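Local coordinates for uncharacterized protein (Pyrococcus abyssi, PDB 5IFF) that acts as a restriction DNA glycosylase, R.PabI, that binds double-stranded DNA and probably excises adenine from its recognition sequence, at residues 44-48 with 49-53; 165-168 with 169-173; 199-202 with 203-207; 70-73 with 74-78; 83-87 with 88-92. The protein carries 2 engineered substitutions. All blocks are in the same frame, centred on the assembly; numbering follows the deposited sequence.

Contact 1: 44-48 with 49-53. With nucleotides of chain C.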
# COMPACT_ATOMS: atom_id res chain seq x y z
N SER A 44 9.42 -25.30 10.45
CA SER A 44 10.02 -26.61 10.76
C SER A 44 9.80 -27.59 9.61
O SER A 44 8.67 -27.85 9.20
CB SER A 44 9.41 -27.16 12.05
OG SER A 44 9.48 -28.56 12.07
N PHE A 45 10.86 -28.12 9.03
CA PHE A 45 10.68 -29.00 7.88
C PHE A 45 10.94 -30.45 8.26
O PHE A 45 11.84 -30.72 9.04
CB PHE A 45 11.55 -28.52 6.72
CG PHE A 45 11.10 -27.18 6.21
CD1 PHE A 45 10.02 -27.10 5.33
CD2 PHE A 45 11.63 -26.02 6.72
CE1 PHE A 45 9.54 -25.87 4.90
CE2 PHE A 45 11.15 -24.76 6.30
CZ PHE A 45 10.10 -24.70 5.39
N PRO A 46 10.13 -31.37 7.72
CA PRO A 46 10.16 -32.80 8.04
C PRO A 46 11.37 -33.49 7.39
O PRO A 46 12.11 -32.86 6.62
CB PRO A 46 8.85 -33.30 7.43
CG PRO A 46 8.69 -32.40 6.20
CD PRO A 46 9.11 -31.05 6.70
N SER A 47 11.57 -34.76 7.69
CA SER A 47 12.71 -35.48 7.14
C SER A 47 12.32 -36.82 6.49
O SER A 47 13.14 -37.74 6.38
CB SER A 47 13.74 -35.71 8.24
OG SER A 47 13.17 -36.48 9.28
N ASP A 48 11.08 -36.90 6.03
CA ASP A 48 10.54 -38.09 5.39
C ASP A 48 10.04 -37.74 4.00
O ASP A 48 10.39 -36.69 3.49
CB ASP A 48 9.41 -38.67 6.22
CG ASP A 48 8.42 -37.60 6.65
OD1 ASP A 48 8.23 -36.61 5.89
OD2 ASP A 48 7.86 -37.76 7.75
N GLU A 49 9.19 -38.59 3.43
CA GLU A 49 8.62 -38.38 2.12
C GLU A 49 7.98 -36.98 1.98
O GLU A 49 7.99 -36.43 0.91
CB GLU A 49 7.57 -39.45 1.78
CG GLU A 49 7.07 -39.38 0.33
CD GLU A 49 5.54 -39.31 0.21
OE1 GLU A 49 4.86 -40.24 0.72
OE2 GLU A 49 5.02 -38.35 -0.41
N ASN A 50 7.44 -36.42 3.08
CA ASN A 50 6.75 -35.14 2.98
C ASN A 50 7.68 -33.98 2.62
O ASN A 50 7.22 -33.03 2.02
CB ASN A 50 6.00 -34.80 4.28
CG ASN A 50 4.89 -35.78 4.58
OD1 ASN A 50 4.01 -36.00 3.75
ND2 ASN A 50 4.96 -36.42 5.74
N LEU A 51 8.98 -34.06 2.93
CA LEU A 51 9.90 -32.97 2.53
C LEU A 51 9.87 -32.67 1.03
O LEU A 51 10.06 -31.52 0.61
CB LEU A 51 11.37 -33.29 2.92
CG LEU A 51 12.35 -32.09 2.80
CD1 LEU A 51 11.86 -30.83 3.51
CD2 LEU A 51 13.72 -32.53 3.33
N ARG A 52 9.71 -33.71 0.22
CA ARG A 52 9.80 -33.55 -1.23
C ARG A 52 8.62 -32.78 -1.81
O ARG A 52 8.66 -32.43 -2.99
CB ARG A 52 9.89 -34.92 -1.92
CG ARG A 52 8.54 -35.60 -2.03
CD ARG A 52 8.50 -36.75 -3.02
NE ARG A 52 7.20 -37.42 -2.94
CZ ARG A 52 6.79 -38.39 -3.75
NH1 ARG A 52 5.59 -38.92 -3.59
NH2 ARG A 52 7.58 -38.81 -4.73
N ASP A 53 7.56 -32.56 -1.01
CA ASP A 53 6.44 -31.74 -1.43
C ASP A 53 6.67 -30.20 -1.27
O ASP A 53 5.81 -29.38 -1.65
CB ASP A 53 5.19 -32.13 -0.66
CG ASP A 53 4.74 -33.56 -0.96
OD1 ASP A 53 5.05 -34.06 -2.08
OD2 ASP A 53 4.10 -34.15 -0.09
P DA C 3 5.55 -24.92 11.69
OP1 DA C 3 5.75 -26.25 11.09
OP2 DA C 3 6.57 -23.85 11.53
O5' DA C 3 4.15 -24.38 11.12
C5' DA C 3 2.99 -25.15 11.32
C4' DA C 3 1.78 -24.37 10.88
O4' DA C 3 1.39 -23.46 11.95
C3' DA C 3 1.98 -23.54 9.63
O3' DA C 3 0.85 -23.73 8.77
C2' DA C 3 2.09 -22.10 10.18
C1' DA C 3 1.17 -22.18 11.41
N9 DA C 3 1.40 -21.17 12.46
C8 DA C 3 2.59 -20.56 12.81
N7 DA C 3 2.46 -19.69 13.80
C5 DA C 3 1.10 -19.74 14.12
C6 DA C 3 0.29 -19.03 15.06
N6 DA C 3 0.78 -18.13 15.92
N1 DA C 3 -1.03 -19.34 15.14
C2 DA C 3 -1.52 -20.25 14.29
N3 DA C 3 -0.87 -20.95 13.34
C4 DA C 3 0.44 -20.65 13.31
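P46 and L51 face each other across a tight bend, their CA atoms 5.5 Å apart, where an extended run turns into the short 3-10 segment 49-53. D48 makes the bend. Its carbonyl O takes the N-H of L51 at 3.0 Å, with the donor above the carbonyl plane. Its side chain works too. CG stands between the backbone N and the carbonyl carbon (chi1 48°), and this folds OD1 forward onto the N-H of N50 at 2.9 Å. That N-H comes from above the carboxylate plane. This is an Asx turn. ND2 of N50 adds only a weak bond to the same OD1, and the amide and carboxylate planes stand 82° apart. The bend lies in the loop between strands 38-39 and 54-59, at the end of the curved antiparallel sheet that gives R.PabI its half-pipe shape. On the apolar side, L51 CD1 meets F45 CB at 4.0 Å. Both L51 methyls also touch P46 O. CG of the P46 ring rests near L51 N at 3.7 Å. L51 also packs on T165 and A172. At the outer side, R52 NH1 bridges to E49 OE2 at 3.3 Å and bonds weakly to N32. At the other end, S44 N gives a weak hydrogen bond of 3.4 Å to OP2 of DA3 of chain C, which brings S44 to a DNA phosphate.

Contact 2: 165-168 with 169-173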
# COMPACT_ATOMS: atom_id res chain seq x y z
N THR A 165 14.82 -29.82 -1.03
CA THR A 165 15.83 -30.86 -0.85
C THR A 165 17.06 -30.51 -1.67
O THR A 165 18.06 -31.22 -1.61
CB THR A 165 15.33 -32.24 -1.28
OG1 THR A 165 14.80 -32.14 -2.59
CG2 THR A 165 14.26 -32.74 -0.36
N ASN A 166 16.94 -29.48 -2.52
CA ASN A 166 18.04 -29.05 -3.41
C ASN A 166 18.79 -27.82 -2.94
O ASN A 166 19.65 -27.33 -3.68
CB ASN A 166 17.55 -28.77 -4.85
CG ASN A 166 17.22 -30.04 -5.59
OD1 ASN A 166 17.26 -31.11 -5.02
ND2 ASN A 166 16.85 -29.92 -6.84
N VAL A 167 18.51 -27.35 -1.74
CA VAL A 167 19.23 -26.17 -1.24
C VAL A 167 20.10 -26.51 -0.04
O VAL A 167 19.94 -27.58 0.54
CB VAL A 167 18.24 -25.04 -0.84
CG1 VAL A 167 17.45 -24.65 -2.07
CG2 VAL A 167 17.36 -25.45 0.32
N GLU A 168 20.99 -25.59 0.34
CA GLU A 168 21.87 -25.76 1.50
C GLU A 168 21.75 -24.57 2.44
O GLU A 168 21.50 -23.45 1.99
CB GLU A 168 23.35 -25.87 1.10
CG GLU A 168 23.69 -26.75 -0.09
CD GLU A 168 25.21 -26.73 -0.37
OE1 GLU A 168 26.00 -26.68 0.60
OE2 GLU A 168 25.62 -26.75 -1.55
N PRO A 169 21.98 -24.78 3.73
CA PRO A 169 22.19 -26.05 4.43
C PRO A 169 20.91 -26.91 4.40
O PRO A 169 19.81 -26.36 4.53
CB PRO A 169 22.52 -25.61 5.86
CG PRO A 169 22.94 -24.18 5.75
CD PRO A 169 22.15 -23.62 4.62
N SER A 170 21.07 -28.22 4.23
CA SER A 170 19.95 -29.15 4.24
C SER A 170 18.84 -28.78 5.23
O SER A 170 19.09 -28.51 6.40
CB SER A 170 20.43 -30.57 4.55
OG SER A 170 19.34 -31.41 4.87
N LEU A 171 17.61 -28.72 4.73
CA LEU A 171 16.46 -28.38 5.57
C LEU A 171 15.80 -29.61 6.22
O LEU A 171 14.97 -29.47 7.14
CB LEU A 171 15.44 -27.62 4.75
CG LEU A 171 15.87 -26.17 4.55
CD1 LEU A 171 15.11 -25.62 3.42
CD2 LEU A 171 15.62 -25.41 5.86
N ALA A 172 16.18 -30.81 5.77
CA ALA A 172 15.62 -32.05 6.37
C ALA A 172 15.64 -32.07 7.89
O ALA A 172 16.71 -32.10 8.49
CB ALA A 172 16.38 -33.31 5.85
N GLY A 173 14.47 -32.09 8.53
CA GLY A 173 14.38 -32.17 9.96
C GLY A 173 14.91 -30.99 10.74
O GLY A 173 15.31 -31.13 11.88
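E168 and P169 are joined by a cis peptide bond, and their CA atoms are only 3.0 Å apart. With V167 and S170 on either side they make a type VIb turn, which reverses the chain in the loop between strands 154-163 and 181-186. No hydrogen bond closes it. V167 O and S170 N stay 3.9 Å apart, as expected for this class, so the cis proline itself shapes the bend.

The apolar part is one contact. V167 CG2 meets L171 CD1 at 3.8 Å across the mouth of the turn. L171 reaches back with CG anti to its own carbonyl carbon (chi1 -77°). The two branches meet obliquely, methyl against methyl. V167 also lies on V182 and Y184 of strand 181-186, and L171 lies on F45 and L164. The hydrophobic side of the turn is thus tucked into the fold.

The backbone contacts at the tip are close but not bonded. E168 CA passes S170 N at 3.8 Å. The CB of P169 points away from 165-168, and the carboxylate of E168 also leads away from the turn.

Polar bonds tie the turn to residues outside the two segments. R174 places NH2 on P169 O and NE on S170 O. E168 pairs through its backbone with K183. Within 169-173, S170 turns its hydroxyl forward along the chain (chi1 166°), where S170 OG accepts a weak hydrogen bond from A172 N at 3.3 Å.

Contact 3: 199-202 with 203-207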
# COMPACT_ATOMS: atom_id res chain seq x y z
N ILE A 199 10.84 -16.91 -23.68
CA ILE A 199 10.73 -16.88 -25.12
C ILE A 199 9.32 -17.34 -25.58
O ILE A 199 8.76 -16.74 -26.50
CB ILE A 199 11.84 -17.73 -25.77
CG1 ILE A 199 13.15 -16.94 -25.75
CG2 ILE A 199 11.50 -18.11 -27.21
CD1 ILE A 199 14.35 -17.82 -26.11
N ILE A 200 8.74 -18.35 -24.91
CA ILE A 200 7.42 -18.86 -25.36
C ILE A 200 6.25 -18.17 -24.61
O ILE A 200 5.09 -18.34 -24.99
CB ILE A 200 7.29 -20.36 -25.21
CG1 ILE A 200 7.31 -20.78 -23.73
CG2 ILE A 200 8.38 -21.06 -26.03
CD1 ILE A 200 6.68 -22.17 -23.51
N ALA A 201 6.56 -17.34 -23.62
CA ALA A 201 5.51 -16.66 -22.84
C ALA A 201 4.75 -15.58 -23.62
O ALA A 201 3.49 -15.50 -23.54
CB ALA A 201 6.14 -16.04 -21.58
N SER A 202 5.48 -14.72 -24.33
CA SER A 202 4.87 -13.66 -25.16
C SER A 202 5.88 -13.17 -26.18
O SER A 202 7.10 -13.27 -25.93
CB SER A 202 4.41 -12.48 -24.33
OG SER A 202 5.51 -11.74 -23.81
N GLU A 203 5.39 -12.56 -27.26
CA GLU A 203 6.33 -12.03 -28.25
C GLU A 203 7.20 -10.96 -27.61
O GLU A 203 8.38 -10.85 -27.89
CB GLU A 203 5.59 -11.45 -29.47
CG GLU A 203 6.56 -11.02 -30.57
CD GLU A 203 5.88 -10.70 -31.90
OE1 GLU A 203 4.64 -10.79 -31.98
OE2 GLU A 203 6.59 -10.38 -32.86
N THR A 204 6.63 -10.15 -26.74
CA THR A 204 7.39 -9.09 -26.11
C THR A 204 8.51 -9.66 -25.24
O THR A 204 9.66 -9.18 -25.26
CB THR A 204 6.48 -8.19 -25.26
OG1 THR A 204 5.56 -7.52 -26.13
CG2 THR A 204 7.32 -7.11 -24.56
N HIS A 205 8.18 -10.71 -24.47
CA HIS A 205 9.22 -11.33 -23.65
C HIS A 205 10.30 -11.93 -24.53
O HIS A 205 11.47 -11.78 -24.21
CB HIS A 205 8.63 -12.43 -22.74
CG HIS A 205 7.93 -11.91 -21.52
ND1 HIS A 205 8.45 -10.88 -20.74
CD2 HIS A 205 6.74 -12.23 -20.97
CE1 HIS A 205 7.59 -10.62 -19.76
NE2 HIS A 205 6.55 -11.43 -19.88
N LYS A 206 9.91 -12.60 -25.60
CA LYS A 206 10.91 -13.20 -26.53
C LYS A 206 11.86 -12.11 -27.08
O LYS A 206 13.10 -12.28 -27.13
CB LYS A 206 10.20 -13.92 -27.69
CG LYS A 206 11.22 -14.49 -28.72
CD LYS A 206 10.57 -15.28 -29.87
CE LYS A 206 10.46 -14.46 -31.10
NZ LYS A 206 9.93 -15.25 -32.32
N ASN A 207 11.26 -11.00 -27.53
CA ASN A 207 12.04 -9.91 -28.08
C ASN A 207 13.02 -9.42 -27.05
O ASN A 207 14.19 -9.15 -27.39
CB ASN A 207 11.13 -8.76 -28.55
CG ASN A 207 10.33 -9.14 -29.79
OD1 ASN A 207 10.67 -10.08 -30.52
ND2 ASN A 207 9.27 -8.39 -30.04
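H205 lays its side chain alongside S202 and A201, where helix 188-201 ends and helix 203-216 begins one residue later. Its CB sits 3.4 Å from S202 OG. The first torsion (chi1 -78°) sets CG anti to the carbonyl carbon and swings the ring back toward the junction. CG is 3.3 Å from S202 OG, and CD2 is closer still at 3.1 Å. CD2 also touches A201 CB at 3.9 Å. Both neighbours approach the ring obliquely. ND1 is hydrogen-bonded to Y62 OH, and F198 meets the ring edge to face.

S202 is the N-cap of the second helix. Its OG accepts the N-H of H205 at 2.9 Å, and its carbonyl O accepts the N-H of K206, also at 2.9 Å. One residue therefore breaks the first helix and starts the second. K206 CG lies obliquely on I199 CG2 at 3.9 Å. K206 CB also covers I199 O at 3.4 Å, a buried carbonyl that has no polar partner in the model. The amine of K206 runs on to V100 O, A97 O and Y103 OH. A201 lies close to V158 of the adenine-binding site.

Contact 4: 70-73 with 74-78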
# COMPACT_ATOMS: atom_id res chain seq x y z
N TYR A 70 19.69 -8.35 -13.33
CA TYR A 70 18.76 -8.65 -12.23
C TYR A 70 18.24 -10.04 -12.36
O TYR A 70 17.75 -10.41 -13.43
CB TYR A 70 17.58 -7.67 -12.25
CG TYR A 70 16.54 -7.87 -11.13
CD1 TYR A 70 16.87 -7.62 -9.79
CD2 TYR A 70 15.22 -8.27 -11.43
CE1 TYR A 70 15.91 -7.77 -8.76
CE2 TYR A 70 14.25 -8.40 -10.42
CZ TYR A 70 14.61 -8.18 -9.09
OH TYR A 70 13.65 -8.32 -8.10
N GLU A 71 18.37 -10.83 -11.30
CA GLU A 71 17.92 -12.23 -11.27
C GLU A 71 18.39 -13.03 -12.50
O GLU A 71 19.57 -13.28 -12.64
CB GLU A 71 16.41 -12.28 -11.10
CG GLU A 71 15.99 -11.65 -9.77
CD GLU A 71 14.52 -11.87 -9.42
OE1 GLU A 71 13.65 -12.03 -10.30
OE2 GLU A 71 14.25 -11.84 -8.21
N LEU A 72 17.46 -13.45 -13.36
CA LEU A 72 17.87 -14.30 -14.46
C LEU A 72 18.94 -13.60 -15.35
O LEU A 72 19.83 -14.26 -15.82
CB LEU A 72 16.66 -14.72 -15.32
CG LEU A 72 17.02 -15.69 -16.48
CD1 LEU A 72 17.61 -17.07 -16.04
CD2 LEU A 72 15.78 -15.94 -17.36
N SER A 73 18.83 -12.28 -15.61
CA SER A 73 19.85 -11.71 -16.50
C SER A 73 21.22 -11.67 -15.81
O SER A 73 22.27 -11.77 -16.47
CB SER A 73 19.49 -10.28 -17.01
OG SER A 73 19.11 -9.37 -15.99
N ARG A 74 21.23 -11.50 -14.49
CA ARG A 74 22.51 -11.50 -13.80
C ARG A 74 23.09 -12.93 -13.77
O ARG A 74 24.31 -13.11 -13.94
CB ARG A 74 22.40 -10.88 -12.38
CG ARG A 74 23.71 -11.02 -11.56
CD ARG A 74 23.66 -10.26 -10.22
NE ARG A 74 23.80 -8.81 -10.41
CZ ARG A 74 23.98 -7.93 -9.42
NH1 ARG A 74 24.03 -8.34 -8.16
NH2 ARG A 74 24.10 -6.64 -9.71
N MET A 75 22.22 -13.94 -13.59
CA MET A 75 22.66 -15.32 -13.66
C MET A 75 23.35 -15.60 -15.01
O MET A 75 24.44 -16.17 -15.08
CB MET A 75 21.48 -16.27 -13.52
CG MET A 75 20.93 -16.26 -12.10
SD MET A 75 19.27 -16.96 -11.98
CE MET A 75 19.27 -18.39 -12.88
N VAL A 76 22.63 -15.25 -16.05
CA VAL A 76 23.08 -15.57 -17.41
C VAL A 76 24.34 -14.79 -17.79
O VAL A 76 25.27 -15.36 -18.37
CB VAL A 76 21.92 -15.32 -18.45
CG1 VAL A 76 22.42 -15.41 -19.90
CG2 VAL A 76 20.83 -16.41 -18.22
N ARG A 77 24.40 -13.50 -17.47
CA ARG A 77 25.59 -12.74 -17.85
C ARG A 77 26.80 -13.33 -17.08
O ARG A 77 27.88 -13.50 -17.65
CB ARG A 77 25.43 -11.24 -17.58
CG ARG A 77 26.64 -10.43 -18.07
CD ARG A 77 26.50 -8.93 -17.85
NE ARG A 77 25.49 -8.30 -18.71
CZ ARG A 77 24.28 -7.96 -18.30
NH1 ARG A 77 23.43 -7.38 -19.12
NH2 ARG A 77 23.93 -8.20 -17.04
N LEU A 78 26.61 -13.64 -15.80
CA LEU A 78 27.72 -14.24 -15.02
C LEU A 78 28.06 -15.63 -15.56
O LEU A 78 29.24 -15.97 -15.67
CB LEU A 78 27.37 -14.35 -13.52
CG LEU A 78 27.41 -13.08 -12.68
CD1 LEU A 78 26.97 -13.43 -11.23
CD2 LEU A 78 28.79 -12.37 -12.74
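L72 packs its CD1 between M75 and V76 on the first turn of helix 72-81, and this is the tight side. CD1 touches M75 CE at 3.8 Å and V76 CG2 at 3.9 Å. L72 and M75 cross at about a right angle. The bend at the end of the M75 chain (chi3 45°) brings CE back to the leucine. M75 CG also lies 3.3 Å from E71 O.

The backbone bonds run under this face. E71 is the N-cap residue, and its O takes M75 N at 2.9 Å. L72 O takes V76 N at 3.0 Å. S73 O takes R77 N at 2.9 Å. S73 OG reaches back to accept the N-H of Y70 at 2.9 Å, and it is also bonded to Y62 O. E71 is buried. Its CG covers one face of the Y70 ring, and its carboxylate is hydrogen-bonded to S61 N and W58 NE1, next to I60 of the adenine-binding site.

The other side is looser and partly exposed. There R74 NH2 makes a salt bridge with D69, and R77 NH2 a hydrogen bond to Y68 O. On the buried side, L72 lies on L194, L195 and F198 of helix 188-201, V76 on F212 of helix 203-216, and M75 on V5 of strand 4-8.

Contact 5: 83-87 with 88-92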
# COMPACT_ATOMS: atom_id res chain seq x y z
N GLY A 83 32.04 -19.01 -18.69
CA GLY A 83 32.12 -20.19 -19.52
C GLY A 83 31.19 -21.31 -19.08
O GLY A 83 31.27 -22.42 -19.57
N ILE A 84 30.26 -21.00 -18.17
CA ILE A 84 29.24 -21.96 -17.78
C ILE A 84 28.20 -22.07 -18.89
O ILE A 84 27.82 -23.17 -19.31
CB ILE A 84 28.60 -21.55 -16.44
CG1 ILE A 84 29.64 -21.74 -15.30
CG2 ILE A 84 27.37 -22.41 -16.12
CD1 ILE A 84 29.20 -21.03 -13.95
N LEU A 85 27.75 -20.94 -19.38
CA LEU A 85 26.82 -20.92 -20.49
C LEU A 85 27.66 -20.50 -21.73
O LEU A 85 28.22 -19.39 -21.78
CB LEU A 85 25.68 -19.99 -20.17
CG LEU A 85 24.36 -20.08 -20.94
CD1 LEU A 85 24.58 -19.67 -22.34
CD2 LEU A 85 23.65 -21.41 -20.92
N THR A 86 27.81 -21.42 -22.66
CA THR A 86 28.80 -21.26 -23.72
C THR A 86 28.23 -20.44 -24.87
O THR A 86 27.02 -20.19 -24.91
CB THR A 86 29.25 -22.62 -24.31
OG1 THR A 86 28.10 -23.27 -24.85
CG2 THR A 86 29.91 -23.52 -23.25
N TYR A 87 29.09 -20.05 -25.79
CA TYR A 87 28.58 -19.35 -26.97
C TYR A 87 27.61 -20.25 -27.68
O TYR A 87 26.55 -19.81 -28.09
CB TYR A 87 29.72 -18.97 -27.94
CG TYR A 87 30.49 -17.80 -27.44
CD1 TYR A 87 30.08 -16.50 -27.73
CD2 TYR A 87 31.63 -17.99 -26.66
CE1 TYR A 87 30.78 -15.40 -27.26
CE2 TYR A 87 32.34 -16.90 -26.18
CZ TYR A 87 31.91 -15.61 -26.48
OH TYR A 87 32.63 -14.53 -26.01
N ASN A 88 28.00 -21.54 -27.80
CA ASN A 88 27.15 -22.47 -28.50
C ASN A 88 25.77 -22.58 -27.82
O ASN A 88 24.76 -22.72 -28.50
CB ASN A 88 27.81 -23.82 -28.59
CG ASN A 88 27.00 -24.79 -29.41
OD1 ASN A 88 27.04 -24.76 -30.62
ND2 ASN A 88 26.29 -25.67 -28.76
N ASP A 89 25.77 -22.58 -26.48
CA ASP A 89 24.51 -22.60 -25.74
C ASP A 89 23.64 -21.40 -26.19
O ASP A 89 22.41 -21.52 -26.38
CB ASP A 89 24.74 -22.51 -24.24
CG ASP A 89 25.30 -23.80 -23.63
OD1 ASP A 89 25.16 -24.89 -24.20
OD2 ASP A 89 25.90 -23.69 -22.54
N ILE A 90 24.28 -20.22 -26.30
CA ILE A 90 23.52 -19.00 -26.62
C ILE A 90 23.01 -19.08 -28.06
O ILE A 90 21.85 -18.74 -28.33
CB ILE A 90 24.37 -17.71 -26.38
CG1 ILE A 90 24.54 -17.50 -24.87
CG2 ILE A 90 23.63 -16.45 -26.85
CD1 ILE A 90 25.63 -16.49 -24.56
N TYR A 91 23.85 -19.58 -28.97
CA TYR A 91 23.40 -19.70 -30.37
C TYR A 91 22.20 -20.63 -30.50
O TYR A 91 21.30 -20.41 -31.33
CB TYR A 91 24.52 -20.24 -31.28
CG TYR A 91 25.79 -19.44 -31.27
CD1 TYR A 91 25.79 -18.06 -31.00
CD2 TYR A 91 27.00 -20.08 -31.53
CE1 TYR A 91 27.03 -17.34 -31.02
CE2 TYR A 91 28.19 -19.40 -31.54
CZ TYR A 91 28.20 -18.03 -31.27
OH TYR A 91 29.44 -17.43 -31.28
N GLU A 92 22.21 -21.73 -29.72
CA GLU A 92 21.07 -22.66 -29.69
C GLU A 92 19.80 -21.99 -29.15
O GLU A 92 18.70 -22.23 -29.61
CB GLU A 92 21.39 -23.88 -28.82
CG GLU A 92 22.40 -24.85 -29.45
CD GLU A 92 21.86 -25.54 -30.70
OE1 GLU A 92 20.81 -26.21 -30.61
OE2 GLU A 92 22.49 -25.40 -31.76
O HOH W 1 26.73 -25.68 -21.27
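D89 OD2 is gripped by T86 N at 3.0 Å and by a water. The N-H of T86 points at it almost straight (172°) but from above the carboxylate plane. The water also makes a weak bond to I84 O. In return T86 OG1 accepts the N-H of D89 at 2.9 Å. The two residues form a capping box at the start of helix 87-99, with T86 as N-cap. T86 OG1 lies between its backbone N and carbonyl carbon (chi1 60°), which aims it into the first turn. T86 O then takes I90 N at 3.1 Å.

Next to the box, L85 CD1 is in contact with I90 CG1, though the modelled closeness of the two carbons is doubtful. It also meets D89 CB at 3.4 Å. On the outer side, Y91 lays one ring face over Y87 O, 3.3 Å above the plane and toward the rim. The same carbonyl accepts Y91 N at 2.8 Å. Y91 OH reaches Y87 CB at 3.7 Å.

L85 packs on A79 and V188, and I90 on L213 and I216. D89 OD1 has a long, weak ion pair with K192. A carboxylate beside the N-terminal end of a helix is probably stabilised as an anion, since its negative charge would interact favourably with the helix dipole.

Along the chain the order is contact 1, contact 4, contact 5, contact 2, contact 3. Contacts 1 and 2 are far apart in sequence, but their centres are 10 Å apart and they touch, with P46 O probably bonded to G173 N. They tie two loops at one end of the curved sheet, and contact 1 reaches the DNA. Contacts 3, 4 and 5 belong to the helical part. Contacts 4 and 5 start consecutive helices, 72-81 and 87-99, with centres 14 Å apart. Contact 3 joins helices 188-201 and 203-216, which pack against both. Contacts 1 and 3 lie on opposite sides of the chain's centre, 36 Å between centres. Residues of contacts 3 and 4 lie near the adenine-binding site.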